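Local coordinates for protein pleckstrin homology domain-containing family M member 2 (Homo sapiens, PDB 3CXB) that probably links the Salmonella effector SifA to kinesin, binding SifA through its pleckstrin homology domain, at residues R59-F69 with E80-A90. Sequence-based numbering, arbitrary orientation.
Sequences RANTTDRPHAF and ELSAESEAEMA
Phe69 and Leu81 face each other as an antiparallel hydrogen-bonded pair: Leu81 N donates to Phe69 O at 2.8 Å, and Phe69 N to Leu81 O at 3.1 Å. A third bond, Ala83 N to His67 O (3.0 Å, 171° at the hydrogen), carries the pairing past the end of strand 79-82. The tight side is apolar. With CG placed between backbone N and carbonyl carbon (chi1 58°), the Phe69 ring lies over Leu81, whose CB sits 3.8 Å from the ring centroid in a CH-pi contact. Met89 SD approaches the same ring obliquely, 3.9 Å from Phe69 CD2, a Met-aromatic contact; Leu6, Met93 and Leu96 also touch this phenylalanine. His67 lays one ring face on the backbone of Ser85, the N-cap residue, whose OG accepts from Glu88 N. Charge holds the looser margins: in the exposed pair Arg59 NH1 meets Glu86 OE2 at 2.5 Å, near the guanidinium plane; in a partly exposed one, at the other end, Arg65 NH1 to Glu80 OE1 is 3.4 Å, with Glu80 OE2 over one guanidinium face. The last hairpin, 68-73 with 79-82, leads into C-terminal helix 86-100, which in PH domains closes one end of the strongly bent antiparallel barrel.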
loop_
_atom_site.group_PDB
_atom_site.type_symbol
_atom_site.label_atom_id
_atom_site.label_comp_id
_atom_site.label_asym_id
_atom_site.label_seq_id
_atom_site.Cartn_x
_atom_site.Cartn_y
_atom_site.Cartn_z
ATOM N N ARG B 59 6.469 -2.566 -8.519
ATOM C CA ARG B 59 7.106 -1.292 -8.267
ATOM C C ARG B 59 6.446 -0.374 -9.293
ATOM O O ARG B 59 6.156 -0.803 -10.410
ATOM C CB ARG B 59 8.613 -1.393 -8.518
ATOM C CG ARG B 59 9.434 -1.911 -7.337
ATOM C CD ARG B 59 10.715 -2.518 -7.857
ATOM N NE ARG B 59 11.917 -2.048 -7.175
ATOM C CZ ARG B 59 12.598 -2.763 -6.293
ATOM N NH1 ARG B 59 13.686 -2.261 -5.722
ATOM N NH2 ARG B 59 12.186 -3.984 -5.977
ATOM N N ALA B 60 6.200 0.876 -8.924
ATOM C CA ALA B 60 5.550 1.805 -9.836
ATOM C C ALA B 60 6.515 2.699 -10.594
ATOM O O ALA B 60 7.721 2.684 -10.357
ATOM C CB ALA B 60 4.554 2.658 -9.076
ATOM N N ASN B 61 5.957 3.476 -11.515
ATOM C CA ASN B 61 6.712 4.410 -12.335
ATOM C C ASN B 61 7.188 5.597 -11.496
ATOM O O ASN B 61 6.873 5.683 -10.312
ATOM C CB ASN B 61 5.824 4.876 -13.487
ATOM C CG ASN B 61 4.352 4.927 -13.100
ATOM O OD1 ASN B 61 3.829 5.978 -12.728
ATOM N ND2 ASN B 61 3.682 3.777 -13.170
ATOM N N THR B 62 7.942 6.511 -12.101
ATOM C CA THR B 62 8.457 7.670 -11.372
ATOM C C THR B 62 7.401 8.735 -11.094
ATOM O O THR B 62 6.670 8.644 -10.114
ATOM C CB THR B 62 9.633 8.339 -12.120
ATOM O OG1 THR B 62 10.705 7.400 -12.265
ATOM C CG2 THR B 62 10.144 9.550 -11.342
ATOM N N THR B 63 7.331 9.741 -11.959
ATOM C CA THR B 63 6.380 10.839 -11.806
ATOM C C THR B 63 6.581 11.537 -10.466
ATOM O O THR B 63 5.625 11.807 -9.738
ATOM C CB THR B 63 4.916 10.351 -11.904
ATOM O OG1 THR B 63 4.586 9.572 -10.749
ATOM C CG2 THR B 63 4.721 9.506 -13.154
ATOM N N ASP B 64 7.841 11.817 -10.149
ATOM C CA ASP B 64 8.210 12.499 -8.914
ATOM C C ASP B 64 7.489 11.952 -7.689
ATOM O O ASP B 64 6.507 12.520 -7.212
ATOM C CB ASP B 64 7.947 14.000 -9.061
ATOM C CG ASP B 64 8.634 14.592 -10.285
ATOM O OD1 ASP B 64 8.464 15.804 -10.543
ATOM O OD2 ASP B 64 9.344 13.844 -10.992
ATOM N N ARG B 65 8.008 10.839 -7.189
ATOM C CA ARG B 65 7.472 10.156 -6.022
ATOM C C ARG B 65 8.354 8.927 -5.814
ATOM O O ARG B 65 7.945 7.800 -6.077
ATOM C CB ARG B 65 6.022 9.736 -6.275
ATOM C CG ARG B 65 5.851 8.833 -7.483
ATOM C CD ARG B 65 4.405 8.447 -7.706
ATOM N NE ARG B 65 4.264 7.484 -8.795
ATOM C CZ ARG B 65 3.100 7.019 -9.236
ATOM N NH1 ARG B 65 1.967 7.432 -8.683
ATOM N NH2 ARG B 65 3.064 6.141 -10.230
ATOM N N PRO B 66 9.588 9.141 -5.334
ATOM C CA PRO B 66 10.562 8.074 -5.082
ATOM C C PRO B 66 10.069 6.945 -4.185
ATOM O O PRO B 66 9.317 7.178 -3.236
ATOM C CB PRO B 66 11.736 8.824 -4.462
ATOM C CG PRO B 66 11.066 9.943 -3.747
ATOM C CD PRO B 66 10.059 10.413 -4.765
ATOM N N HIS B 67 10.498 5.722 -4.500
ATOM C CA HIS B 67 10.138 4.532 -3.732
ATOM C C HIS B 67 8.643 4.197 -3.775
ATOM O O HIS B 67 8.072 3.777 -2.766
ATOM C CB HIS B 67 10.570 4.714 -2.274
ATOM C CG HIS B 67 11.877 5.425 -2.115
ATOM N ND1 HIS B 67 13.074 4.889 -2.541
ATOM C CD2 HIS B 67 12.171 6.638 -1.591
ATOM C CE1 HIS B 67 14.051 5.743 -2.285
ATOM N NE2 HIS B 67 13.529 6.813 -1.710
ATOM N N ALA B 68 8.012 4.367 -4.932
ATOM C CA ALA B 68 6.586 4.084 -5.058
ATOM C C ALA B 68 6.243 2.697 -5.596
ATOM O O ALA B 68 6.895 2.190 -6.500
ATOM C CB ALA B 68 5.939 5.130 -5.928
ATOM N N PHE B 69 5.199 2.099 -5.033
ATOM C CA PHE B 69 4.732 0.779 -5.447
ATOM C C PHE B 69 3.218 0.677 -5.288
ATOM O O PHE B 69 2.601 1.482 -4.591
ATOM C CB PHE B 69 5.418 -0.304 -4.622
ATOM C CG PHE B 69 5.193 -0.172 -3.134
ATOM C CD1 PHE B 69 4.200 -0.915 -2.495
ATOM C CD2 PHE B 69 6.002 0.668 -2.373
ATOM C CE1 PHE B 69 4.020 -0.829 -1.121
ATOM C CE2 PHE B 69 5.834 0.766 -0.989
ATOM C CZ PHE B 69 4.845 0.018 -0.357
ATOM N N GLU B 80 -1.945 3.107 -4.191
ATOM C CA GLU B 80 -0.639 3.677 -4.520
ATOM C C GLU B 80 0.090 4.037 -3.234
ATOM O O GLU B 80 -0.310 4.953 -2.517
ATOM C CB GLU B 80 -0.787 4.926 -5.389
ATOM C CG GLU B 80 -0.923 4.660 -6.882
ATOM C CD GLU B 80 0.405 4.461 -7.601
ATOM O OE1 GLU B 80 0.390 4.409 -8.853
ATOM O OE2 GLU B 80 1.457 4.351 -6.922
ATOM N N LEU B 81 1.158 3.305 -2.943
ATOM C CA LEU B 81 1.928 3.551 -1.736
ATOM C C LEU B 81 3.299 4.132 -2.058
ATOM O O LEU B 81 3.753 4.093 -3.194
ATOM C CB LEU B 81 2.094 2.249 -0.946
ATOM C CG LEU B 81 0.836 1.560 -0.410
ATOM C CD1 LEU B 81 1.204 0.222 0.220
ATOM C CD2 LEU B 81 0.160 2.451 0.619
ATOM N N SER B 82 3.952 4.680 -1.043
ATOM C CA SER B 82 5.278 5.261 -1.213
ATOM C C SER B 82 6.046 5.161 0.092
ATOM O O SER B 82 5.530 5.529 1.141
ATOM C CB SER B 82 5.174 6.727 -1.625
ATOM O OG SER B 82 6.448 7.230 -1.988
ATOM N N ALA B 83 7.270 4.650 0.029
ATOM C CA ALA B 83 8.093 4.510 1.221
ATOM C C ALA B 83 9.059 5.684 1.300
ATOM O O ALA B 83 8.979 6.612 0.493
ATOM C CB ALA B 83 8.854 3.197 1.188
ATOM N N GLU B 84 9.968 5.650 2.269
ATOM C CA GLU B 84 10.921 6.736 2.434
ATOM C C GLU B 84 12.278 6.375 1.840
ATOM O O GLU B 84 13.079 7.254 1.530
ATOM C CB GLU B 84 11.067 7.089 3.925
ATOM C CG GLU B 84 11.587 5.946 4.806
ATOM C CD GLU B 84 11.732 6.325 6.285
ATOM O OE1 GLU B 84 12.453 7.300 6.595
ATOM O OE2 GLU B 84 11.132 5.641 7.144
ATOM N N SER B 85 12.524 5.077 1.671
ATOM C CA SER B 85 13.790 4.597 1.126
ATOM C C SER B 85 13.626 3.424 0.150
ATOM O O SER B 85 12.588 2.780 0.094
ATOM C CB SER B 85 14.707 4.178 2.275
ATOM O OG SER B 85 14.091 3.169 3.059
ATOM N N GLU B 86 14.671 3.159 -0.619
ATOM C CA GLU B 86 14.646 2.073 -1.577
ATOM C C GLU B 86 14.595 0.734 -0.841
ATOM O O GLU B 86 14.049 -0.251 -1.346
ATOM C CB GLU B 86 15.892 2.161 -2.465
ATOM C CG GLU B 86 16.315 0.873 -3.197
ATOM C CD GLU B 86 15.429 0.528 -4.377
ATOM O OE1 GLU B 86 14.866 1.462 -4.986
ATOM O OE2 GLU B 86 15.314 -0.673 -4.706
ATOM N N ALA B 87 15.146 0.699 0.367
ATOM C CA ALA B 87 15.181 -0.543 1.135
ATOM C C ALA B 87 13.845 -0.900 1.771
ATOM O O ALA B 87 13.358 -2.024 1.625
ATOM C CB ALA B 87 16.265 -0.461 2.203
ATOM N N GLU B 88 13.258 0.052 2.490
ATOM C CA GLU B 88 11.976 -0.190 3.128
ATOM C C GLU B 88 10.969 -0.663 2.079
ATOM O O GLU B 88 10.253 -1.649 2.284
ATOM C CB GLU B 88 11.454 1.082 3.807
ATOM C CG GLU B 88 10.104 0.880 4.497
ATOM C CD GLU B 88 9.573 2.124 5.197
ATOM O OE1 GLU B 88 8.480 2.038 5.806
ATOM O OE2 GLU B 88 10.241 3.179 5.139
ATOM N N MET B 89 10.924 0.035 0.952
ATOM C CA MET B 89 10.001 -0.325 -0.104
ATOM C C MET B 89 10.290 -1.741 -0.600
ATOM O O MET B 89 9.374 -2.527 -0.788
ATOM C CB MET B 89 10.080 0.694 -1.233
ATOM C CG MET B 89 10.791 0.210 -2.450
ATOM S SD MET B 89 9.599 -0.292 -3.654
ATOM C CE MET B 89 9.668 1.154 -4.816
ATOM N N ALA B 90 11.553 -2.087 -0.780
ATOM C CA ALA B 90 11.888 -3.433 -1.219
ATOM C C ALA B 90 11.468 -4.446 -0.153
ATOM O O ALA B 90 11.141 -5.613 -0.450
ATOM C CB ALA B 90 13.360 -3.534 -1.465
HETATM O O HOH W 1 11.971 -5.420 -3.749
#